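Local coordinates for protein transcriptional regulator (Streptococcus thermophilus LMD-9, PDB 5JUF) that activates transcription of competence genes as the ComR quorum sensor of the ComRS system, probably binding DNA through its helix-turn-helix domain once its signalling peptide is bound, at residues T73-Y78 / F112-E117; L46-R51 / P116-L121; N83-F88 / T102-V107. One frame throughout, in Å; residues are numbered along the deposited sequence.

Interaction 1 of 3, residues T73-Y78 / F112-E117; sequences TIPDEY and FDILPE
In the helical tetratricopeptide (TPR-like) part of ComR, the lead-in to helix 76-86 packs against the turn that joins helices 94-111 and 117-130, and Tyr78 lies against Leu115 in a CH-pi contact. Leu115 CD2 stands 3.5 Å from the centroid of the Tyr78 ring and only 4° off its normal, so the methyl sits squarely over the middle of one face. The other methyl, Leu115 CD1, reaches the rim of the same ring at Tyr78 CE1, 3.6 Å away. Tyr78 CG is anti to the backbone N (chi1 166°), which carries the ring in toward the turn, and its hydroxyl is hydrogen-bonded to Glu119 of helix 117-130. Ile74 crosses Leu115 at roughly a right angle, its CG2 4.2 Å from Leu115 CD2. Farther out, Pro75 CD and Ile114 CG2 meet at 4.1 Å, while Ile114 CG1 rests 3.4 Å from the carbonyl Thr73 O. The contact between the two segments is thus apolar apart from such carbon-to-carbonyl approaches. Pro116, the N-cap residue of helix 117-130, completes it: the end of Ile74 meets the proline ring, Ile74 CD1 lying 3.6 Å from Pro116 CD.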
loop_
_atom_site.group_PDB
_atom_site.type_symbol
_atom_site.label_atom_id
_atom_site.label_comp_id
_atom_site.label_asym_id
_atom_site.label_seq_id
_atom_site.Cartn_x
_atom_site.Cartn_y
_atom_site.Cartn_z
ATOM N N THR A 73 -7.726 7.314 21.285
ATOM C CA THR A 73 -8.760 7.391 20.255
ATOM C C THR A 73 -8.265 8.227 19.082
ATOM O O THR A 73 -7.825 9.367 19.263
ATOM C CB THR A 73 -10.051 7.991 20.817
ATOM O OG1 THR A 73 -10.621 7.087 21.772
ATOM C CG2 THR A 73 -11.053 8.237 19.698
ATOM N N ILE A 74 -8.305 7.651 17.886
ATOM C CA ILE A 74 -7.938 8.366 16.666
ATOM C C ILE A 74 -9.186 9.086 16.164
ATOM O O ILE A 74 -10.202 8.426 15.910
ATOM C CB ILE A 74 -7.371 7.425 15.595
ATOM C CG1 ILE A 74 -6.065 6.777 16.072
ATOM C CG2 ILE A 74 -7.078 8.209 14.304
ATOM C CD1 ILE A 74 -5.582 5.657 15.168
ATOM N N PRO A 75 -9.162 10.411 16.035
ATOM C CA PRO A 75 -10.362 11.130 15.599
ATOM C C PRO A 75 -10.810 10.672 14.221
ATOM O O PRO A 75 -9.997 10.367 13.346
ATOM C CB PRO A 75 -9.910 12.594 15.584
ATOM C CG PRO A 75 -8.712 12.632 16.499
ATOM C CD PRO A 75 -8.029 11.317 16.279
ATOM N N ASP A 76 -12.128 10.608 14.036
ATOM C CA ASP A 76 -12.649 10.165 12.748
ATOM C C ASP A 76 -12.211 11.092 11.623
ATOM O O ASP A 76 -12.075 10.655 10.475
ATOM C CB ASP A 76 -14.170 10.040 12.828
ATOM C CG ASP A 76 -14.599 8.883 13.736
ATOM O OD1 ASP A 76 -14.098 7.750 13.537
ATOM O OD2 ASP A 76 -15.400 9.099 14.667
ATOM N N GLU A 77 -11.950 12.363 11.937
ATOM C CA GLU A 77 -11.470 13.288 10.917
ATOM C C GLU A 77 -10.156 12.821 10.294
ATOM O O GLU A 77 -9.888 13.118 9.123
ATOM C CB GLU A 77 -11.304 14.682 11.509
ATOM C CG GLU A 77 -10.669 15.661 10.553
ATOM C CD GLU A 77 -10.652 17.065 11.095
ATOM O OE1 GLU A 77 -10.851 18.007 10.300
ATOM O OE2 GLU A 77 -10.452 17.226 12.315
ATOM N N TYR A 78 -9.322 12.098 11.039
ATOM C CA TYR A 78 -8.104 11.563 10.425
ATOM C C TYR A 78 -8.439 10.616 9.286
ATOM O O TYR A 78 -7.873 10.713 8.190
ATOM C CB TYR A 78 -7.246 10.817 11.441
ATOM C CG TYR A 78 -6.183 9.993 10.736
ATOM C CD1 TYR A 78 -5.121 10.615 10.095
ATOM C CD2 TYR A 78 -6.268 8.604 10.671
ATOM C CE1 TYR A 78 -4.146 9.878 9.423
ATOM C CE2 TYR A 78 -5.300 7.849 10.009
ATOM C CZ TYR A 78 -4.241 8.506 9.377
ATOM O OH TYR A 78 -3.270 7.792 8.715
ATOM N N PHE A 112 -0.021 13.817 13.988
ATOM C CA PHE A 112 1.204 13.085 14.304
ATOM C C PHE A 112 1.183 12.477 15.712
ATOM O O PHE A 112 1.528 11.304 15.908
ATOM C CB PHE A 112 2.415 14.009 14.157
ATOM C CG PHE A 112 3.714 13.315 14.460
ATOM C CD1 PHE A 112 4.296 12.484 13.520
ATOM C CD2 PHE A 112 4.325 13.451 15.701
ATOM C CE1 PHE A 112 5.491 11.813 13.802
ATOM C CE2 PHE A 112 5.521 12.784 15.995
ATOM C CZ PHE A 112 6.099 11.964 15.042
ATOM N N ASP A 113 0.795 13.270 16.706
ATOM C CA ASP A 113 0.968 12.844 18.091
ATOM C C ASP A 113 -0.004 11.751 18.509
ATOM O O ASP A 113 0.228 11.097 19.534
ATOM C CB ASP A 113 0.826 14.046 19.016
ATOM C CG ASP A 113 1.957 15.027 18.842
ATOM O OD1 ASP A 113 3.113 14.568 18.772
ATOM O OD2 ASP A 113 1.688 16.236 18.755
ATOM N N ILE A 114 -1.070 11.527 17.743
ATOM C CA ILE A 114 -2.095 10.536 18.077
ATOM C C ILE A 114 -2.078 9.333 17.132
ATOM O O ILE A 114 -2.873 8.401 17.316
ATOM C CB ILE A 114 -3.493 11.198 18.116
ATOM C CG1 ILE A 114 -4.553 10.316 18.778
ATOM C CG2 ILE A 114 -3.976 11.584 16.717
ATOM C CD1 ILE A 114 -4.234 9.915 20.187
ATOM N N LEU A 115 -1.152 9.307 16.104
ATOM C CA LEU A 115 -1.182 8.182 15.165
ATOM C C LEU A 115 -0.183 7.094 15.541
ATOM O O LEU A 115 0.960 7.397 15.909
ATOM C CB LEU A 115 -0.862 8.661 13.751
ATOM C CG LEU A 115 -1.909 9.573 13.113
ATOM C CD1 LEU A 115 -1.400 10.100 11.766
ATOM C CD2 LEU A 115 -3.196 8.789 12.944
ATOM N N PRO A 116 -0.591 5.832 15.410
ATOM C CA PRO A 116 0.356 4.728 15.598
ATOM C C PRO A 116 1.321 4.626 14.428
ATOM O O PRO A 116 1.107 5.180 13.343
ATOM C CB PRO A 116 -0.545 3.488 15.676
ATOM C CG PRO A 116 -1.761 3.866 14.846
ATOM C CD PRO A 116 -1.958 5.353 15.122
ATOM N N GLU A 117 2.396 3.877 14.670
ATOM C CA GLU A 117 3.472 3.735 13.692
ATOM C C GLU A 117 2.967 3.262 12.328
ATOM O O GLU A 117 3.439 3.729 11.290
ATOM C CB GLU A 117 4.504 2.751 14.247
ATOM C CG GLU A 117 5.661 2.429 13.339
ATOM C CD GLU A 117 6.648 1.492 14.021
ATOM O OE1 GLU A 117 7.211 1.880 15.071
ATOM O OE2 GLU A 117 6.828 0.358 13.524
#

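Interaction 2 of 3, residues L46-R51 / P116-L121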
loop_
_atom_site.group_PDB
_atom_site.type_symbol
_atom_site.label_atom_id
_atom_site.label_comp_id
_atom_site.label_asym_id
_atom_site.label_seq_id
_atom_site.Cartn_x
_atom_site.Cartn_y
_atom_site.Cartn_z
ATOM N N LEU A 46 3.653 5.244 18.906
ATOM C CA LEU A 46 2.444 4.872 19.615
ATOM C C LEU A 46 1.989 3.503 19.144
ATOM O O LEU A 46 2.105 3.193 17.949
ATOM C CB LEU A 46 1.342 5.880 19.343
ATOM C CG LEU A 46 0.113 5.922 20.240
ATOM C CD1 LEU A 46 0.499 6.460 21.607
ATOM C CD2 LEU A 46 -0.911 6.807 19.580
ATOM N N PRO A 47 1.469 2.679 20.053
ATOM C CA PRO A 47 0.910 1.391 19.635
ATOM C C PRO A 47 -0.471 1.566 19.030
ATOM O O PRO A 47 -1.285 2.350 19.520
ATOM C CB PRO A 47 0.838 0.595 20.945
ATOM C CG PRO A 47 0.719 1.632 22.008
ATOM C CD PRO A 47 1.438 2.857 21.517
ATOM N N SER A 48 -0.724 0.829 17.953
ATOM C CA SER A 48 -2.078 0.729 17.440
ATOM C C SER A 48 -2.930 -0.081 18.412
ATOM O O SER A 48 -2.418 -0.758 19.307
ATOM C CB SER A 48 -2.086 0.064 16.069
ATOM O OG SER A 48 -1.552 -1.251 16.170
ATOM N N LEU A 49 -4.253 0.014 18.235
ATOM C CA LEU A 49 -5.170 -0.838 18.985
ATOM C C LEU A 49 -4.747 -2.300 18.932
ATOM O O LEU A 49 -4.769 -2.996 19.951
ATOM C CB LEU A 49 -6.592 -0.694 18.429
ATOM C CG LEU A 49 -7.462 0.342 19.125
ATOM C CD1 LEU A 49 -8.879 0.364 18.526
ATOM C CD2 LEU A 49 -7.495 0.015 20.607
ATOM N N ASP A 50 -4.371 -2.782 17.746
ATOM C CA ASP A 50 -3.997 -4.186 17.591
ATOM C C ASP A 50 -2.723 -4.516 18.370
ATOM O O ASP A 50 -2.668 -5.525 19.083
ATOM C CB ASP A 50 -3.825 -4.523 16.109
ATOM C CG ASP A 50 -5.157 -4.584 15.351
ATOM O OD1 ASP A 50 -6.232 -4.695 15.984
ATOM O OD2 ASP A 50 -5.119 -4.529 14.107
ATOM N N ARG A 51 -1.685 -3.685 18.243
ATOM C CA ARG A 51 -0.451 -3.931 19.003
ATOM C C ARG A 51 -0.689 -3.829 20.504
ATOM O O ARG A 51 -0.133 -4.614 21.287
ATOM C CB ARG A 51 0.643 -2.943 18.592
ATOM C CG ARG A 51 0.962 -2.929 17.101
ATOM C CD ARG A 51 2.231 -3.659 16.747
ATOM N NE ARG A 51 2.697 -3.277 15.414
ATOM C CZ ARG A 51 2.497 -3.987 14.307
ATOM N NH1 ARG A 51 1.865 -5.144 14.352
ATOM N NH2 ARG A 51 2.944 -3.543 13.144
ATOM N N PRO A 116 -0.591 5.832 15.410
ATOM C CA PRO A 116 0.356 4.728 15.598
ATOM C C PRO A 116 1.321 4.626 14.428
ATOM O O PRO A 116 1.107 5.180 13.343
ATOM C CB PRO A 116 -0.545 3.488 15.676
ATOM C CG PRO A 116 -1.761 3.866 14.846
ATOM C CD PRO A 116 -1.958 5.353 15.122
ATOM N N GLU A 117 2.396 3.877 14.670
ATOM C CA GLU A 117 3.472 3.735 13.692
ATOM C C GLU A 117 2.967 3.262 12.328
ATOM O O GLU A 117 3.439 3.729 11.290
ATOM C CB GLU A 117 4.504 2.751 14.247
ATOM C CG GLU A 117 5.661 2.429 13.339
ATOM C CD GLU A 117 6.648 1.492 14.021
ATOM O OE1 GLU A 117 7.211 1.880 15.071
ATOM O OE2 GLU A 117 6.828 0.358 13.524
ATOM N N GLU A 118 2.012 2.327 12.310
ATOM C CA GLU A 118 1.512 1.803 11.036
ATOM C C GLU A 118 0.880 2.900 10.180
ATOM O O GLU A 118 1.045 2.918 8.950
ATOM C CB GLU A 118 0.494 0.690 11.288
ATOM C CG GLU A 118 1.005 -0.448 12.167
ATOM C CD GLU A 118 0.604 -0.315 13.628
ATOM O OE1 GLU A 118 0.960 0.699 14.266
ATOM O OE2 GLU A 118 -0.061 -1.244 14.140
ATOM N N GLU A 119 0.127 3.806 10.806
ATOM C CA GLU A 119 -0.525 4.861 10.034
ATOM C C GLU A 119 0.485 5.866 9.509
ATOM O O GLU A 119 0.399 6.298 8.359
ATOM C CB GLU A 119 -1.579 5.573 10.886
ATOM C CG GLU A 119 -2.780 4.710 11.206
ATOM C CD GLU A 119 -3.594 4.354 9.965
ATOM O OE1 GLU A 119 -3.594 5.155 9.009
ATOM O OE2 GLU A 119 -4.217 3.270 9.940
ATOM N N LEU A 120 1.431 6.278 10.350
ATOM C CA LEU A 120 2.462 7.193 9.879
ATOM C C LEU A 120 3.253 6.578 8.728
ATOM O O LEU A 120 3.594 7.264 7.761
ATOM C CB LEU A 120 3.380 7.584 11.042
ATOM C CG LEU A 120 2.707 8.352 12.191
ATOM C CD1 LEU A 120 3.608 8.473 13.436
ATOM C CD2 LEU A 120 2.280 9.728 11.728
ATOM N N LEU A 121 3.539 5.279 8.800
ATOM C CA LEU A 121 4.283 4.649 7.715
ATOM C C LEU A 121 3.476 4.661 6.414
ATOM O O LEU A 121 4.023 4.922 5.332
ATOM C CB LEU A 121 4.652 3.228 8.132
ATOM C CG LEU A 121 5.686 2.424 7.340
ATOM C CD1 LEU A 121 4.991 1.587 6.340
ATOM C CD2 LEU A 121 6.809 3.248 6.705
HETATM O O HOH W 1 1.999 0.637 16.619
HETATM O O HOH W 2 4.193 -1.056 13.461
#
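The backbones of Leu46 and Pro116 pass with their CA atoms 4.5 Å apart, and Leu46 O takes a weak hydrogen bond from Glu117 N at 3.4 Å, in the first turn of helix 117-130. Pro116 CB lies against the chain at Ser48 N. Glu118, bent at chi2 (97°), brings its carboxylate to the start of helix 49-59, where Ser48 OG donates a short 2.5 Å bond to Glu118 OE2, meeting it on the syn side and 17° out of the carboxylate plane. The same hydroxyl caps its own helix by accepting from Arg51 N at 3.2 Å, so it is held from two sides. Glu118 OE2 lies over one face of the Arg51 guanidinium, offset toward its rim, the two planes within 7° of each other; Arg51 NE stands 3.7 Å from this oxygen, a long salt bridge of stacked charges with no N-H aimed at it. One water joins Glu118 OE1 to Leu46 O and Ser48 N, and a second links Arg51 NH2 with Glu117 OE2. Glu117 itself is bound through OE1 to Ser45 and Arg39. The side-chain N-cap of helix 49-59 thus doubles as a contact between the helix-turn-helix and TPR-like domains.

Interaction 3 of 3, residues N83-F88 / T102-V107; sequences NRLIKF and TLIEEV
Leu85 and Leu103 carry an antiparallel helix-helix contact in the TPR-like region, between the C-terminal end of helix 76-86 and the middle of helix 94-111, which follow one another in the chain as a helical hairpin. Their CA atoms are 6.7 Å apart, the shortest such separation between the two segments.

Apolar packing makes up most of the interface. Leu85 has its CG between the backbone N and the carbonyl carbon (chi1 71°), and from there both of its methyls lie over helix 94-111. Leu85 CD2 touches Ile104 CG1 at 4.0 Å, the two side chains crossing at about a right angle, and CD1 lies equally near the same carbon. On the next turn Val107 CG2 is 4.2 Å from Leu85 CD2. Leu103 projects the other way across the gap, with its CD1 4.2 Å from Leu85 CB. Leu126 of helix 117-130 touches both Leu85 and Ile104, bringing a third helix to this apolar patch.

Charged groups border the packing. Glu106 OE1 is 4.7 Å from Arg84 NH1, oppositely charged but not in contact, a separation at which any mutual attraction is probably modest. The long side chain of Arg84 bends at chi3 (93°) and crosses Leu103 at about a right angle. Its guanidinium meets the leucine obliquely, in a tight approach of Arg84 NH1 to Leu103 CD2, at 3.2 Å.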
loop_
_atom_site.group_PDB
_atom_site.type_symbol
_atom_site.label_atom_id
_atom_site.label_comp_id
_atom_site.label_asym_id
_atom_site.label_seq_id
_atom_site.Cartn_x
_atom_site.Cartn_y
_atom_site.Cartn_z
ATOM N N ASN A 83 -8.879 8.873 3.787
ATOM C CA ASN A 83 -9.714 8.345 2.706
ATOM C C ASN A 83 -9.828 9.334 1.553
ATOM O O ASN A 83 -9.700 8.954 0.379
ATOM C CB ASN A 83 -11.105 7.988 3.234
ATOM C CG ASN A 83 -11.079 6.793 4.159
ATOM O OD1 ASN A 83 -10.082 6.083 4.237
ATOM N ND2 ASN A 83 -12.169 6.563 4.866
ATOM N N ARG A 84 -10.078 10.609 1.863
ATOM C CA ARG A 84 -10.174 11.608 0.803
ATOM C C ARG A 84 -8.911 11.641 -0.047
ATOM O O ARG A 84 -8.985 11.750 -1.276
ATOM C CB ARG A 84 -10.445 12.994 1.384
ATOM C CG ARG A 84 -10.401 14.097 0.332
ATOM C CD ARG A 84 -11.028 15.383 0.843
ATOM N NE ARG A 84 -10.064 16.304 1.446
ATOM C CZ ARG A 84 -9.576 17.380 0.834
ATOM N NH1 ARG A 84 -8.718 18.172 1.466
ATOM N NH2 ARG A 84 -9.951 17.670 -0.406
ATOM N N LEU A 85 -7.738 11.544 0.577
ATOM C CA LEU A 85 -6.535 11.698 -0.232
ATOM C C LEU A 85 -6.203 10.423 -1.010
ATOM O O LEU A 85 -5.608 10.499 -2.091
ATOM C CB LEU A 85 -5.364 12.158 0.646
ATOM C CG LEU A 85 -4.686 11.250 1.666
ATOM C CD1 LEU A 85 -3.710 10.285 0.986
ATOM C CD2 LEU A 85 -3.957 12.108 2.694
ATOM N N ILE A 86 -6.589 9.252 -0.503
ATOM C CA ILE A 86 -6.439 8.038 -1.302
ATOM C C ILE A 86 -7.368 8.070 -2.512
ATOM O O ILE A 86 -6.991 7.646 -3.613
ATOM C CB ILE A 86 -6.662 6.789 -0.429
ATOM C CG1 ILE A 86 -5.462 6.608 0.505
ATOM C CG2 ILE A 86 -6.859 5.537 -1.308
ATOM C CD1 ILE A 86 -5.675 5.659 1.636
ATOM N N LYS A 87 -8.580 8.601 -2.347
ATOM C CA LYS A 87 -9.500 8.710 -3.469
ATOM C C LYS A 87 -9.211 9.921 -4.349
ATOM O O LYS A 87 -9.967 10.165 -5.290
ATOM C CB LYS A 87 -10.951 8.748 -2.972
ATOM C CG LYS A 87 -11.315 7.553 -2.079
ATOM C CD LYS A 87 -12.802 7.471 -1.801
ATOM C CE LYS A 87 -13.249 8.528 -0.806
ATOM N NZ LYS A 87 -14.683 8.328 -0.396
ATOM N N PHE A 88 -8.147 10.677 -4.067
ATOM C CA PHE A 88 -7.785 11.830 -4.880
ATOM C C PHE A 88 -6.833 11.398 -5.997
ATOM O O PHE A 88 -5.646 11.171 -5.747
ATOM C CB PHE A 88 -7.139 12.920 -4.024
ATOM C CG PHE A 88 -6.792 14.171 -4.801
ATOM C CD1 PHE A 88 -7.781 15.053 -5.203
ATOM C CD2 PHE A 88 -5.485 14.448 -5.145
ATOM C CE1 PHE A 88 -7.462 16.203 -5.925
ATOM C CE2 PHE A 88 -5.163 15.591 -5.863
ATOM C CZ PHE A 88 -6.149 16.466 -6.249
ATOM N N THR A 102 0.713 17.776 -0.601
ATOM C CA THR A 102 0.348 18.762 0.414
ATOM C C THR A 102 -0.683 18.202 1.392
ATOM O O THR A 102 -0.554 18.390 2.607
ATOM C CB THR A 102 -0.164 20.037 -0.260
ATOM O OG1 THR A 102 0.913 20.635 -0.997
ATOM C CG2 THR A 102 -0.664 21.037 0.781
ATOM N N LEU A 103 -1.697 17.482 0.883
ATOM C CA LEU A 103 -2.693 16.851 1.752
ATOM C C LEU A 103 -2.060 15.844 2.700
ATOM O O LEU A 103 -2.467 15.733 3.862
ATOM C CB LEU A 103 -3.764 16.135 0.922
ATOM C CG LEU A 103 -4.713 16.959 0.050
ATOM C CD1 LEU A 103 -5.518 16.043 -0.878
ATOM C CD2 LEU A 103 -5.630 17.792 0.930
ATOM N N ILE A 104 -1.104 15.059 2.205
ATOM C CA ILE A 104 -0.469 14.041 3.036
ATOM C C ILE A 104 0.250 14.692 4.211
ATOM O O ILE A 104 0.134 14.250 5.361
ATOM C CB ILE A 104 0.492 13.186 2.190
ATOM C CG1 ILE A 104 -0.289 12.331 1.195
ATOM C CG2 ILE A 104 1.385 12.315 3.085
ATOM C CD1 ILE A 104 0.603 11.760 0.065
ATOM N N GLU A 105 1.016 15.744 3.934
ATOM C CA GLU A 105 1.751 16.430 4.990
ATOM C C GLU A 105 0.804 17.110 5.973
ATOM O O GLU A 105 1.093 17.173 7.172
ATOM C CB GLU A 105 2.705 17.458 4.375
ATOM C CG GLU A 105 3.778 16.840 3.489
ATOM C CD GLU A 105 4.435 17.858 2.568
ATOM O OE1 GLU A 105 4.184 19.075 2.738
ATOM O OE2 GLU A 105 5.215 17.436 1.679
ATOM N N GLU A 106 -0.314 17.648 5.472
ATOM C CA GLU A 106 -1.319 18.269 6.334
ATOM C C GLU A 106 -1.842 17.275 7.363
ATOM O O GLU A 106 -1.871 17.558 8.566
ATOM C CB GLU A 106 -2.472 18.819 5.481
ATOM C CG GLU A 106 -3.713 19.217 6.299
ATOM C CD GLU A 106 -4.985 19.443 5.468
ATOM O OE1 GLU A 106 -5.069 18.963 4.316
ATOM O OE2 GLU A 106 -5.914 20.103 5.989
ATOM N N VAL A 107 -2.214 16.080 6.911
ATOM C CA VAL A 107 -2.777 15.096 7.827
ATOM C C VAL A 107 -1.706 14.570 8.767
ATOM O O VAL A 107 -1.953 14.367 9.963
ATOM C CB VAL A 107 -3.439 13.961 7.028
ATOM C CG1 VAL A 107 -4.159 13.030 7.956
ATOM C CG2 VAL A 107 -4.403 14.541 6.036
#

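In the fold
Interaction 1 shares a side of the chain's centre with each of the others; interaction 2 is interdomain, interaction 3 within the TPR-like domain. Interactions 1 and 2 share Pro116 and Glu117, with centres 9 Å apart, and meet in a probable hydrogen bond between Tyr78 OH and Glu119 OE1 (2.7 Å) and through Leu115 CD1 and Leu120 CD2, 3.7 Å apart. Interactions 1 and 3 use opposite ends of helix 76-86; their centres are 14 Å apart, and Tyr78 CD1 packs on Val107 CG1 at 3.4 Å. Interactions 2 and 3 do not touch, their nearest atoms about 7 Å apart. Interaction 1 connects the interdomain contact to the hairpin of helices 76-86 and 94-111 in this peptide-free form.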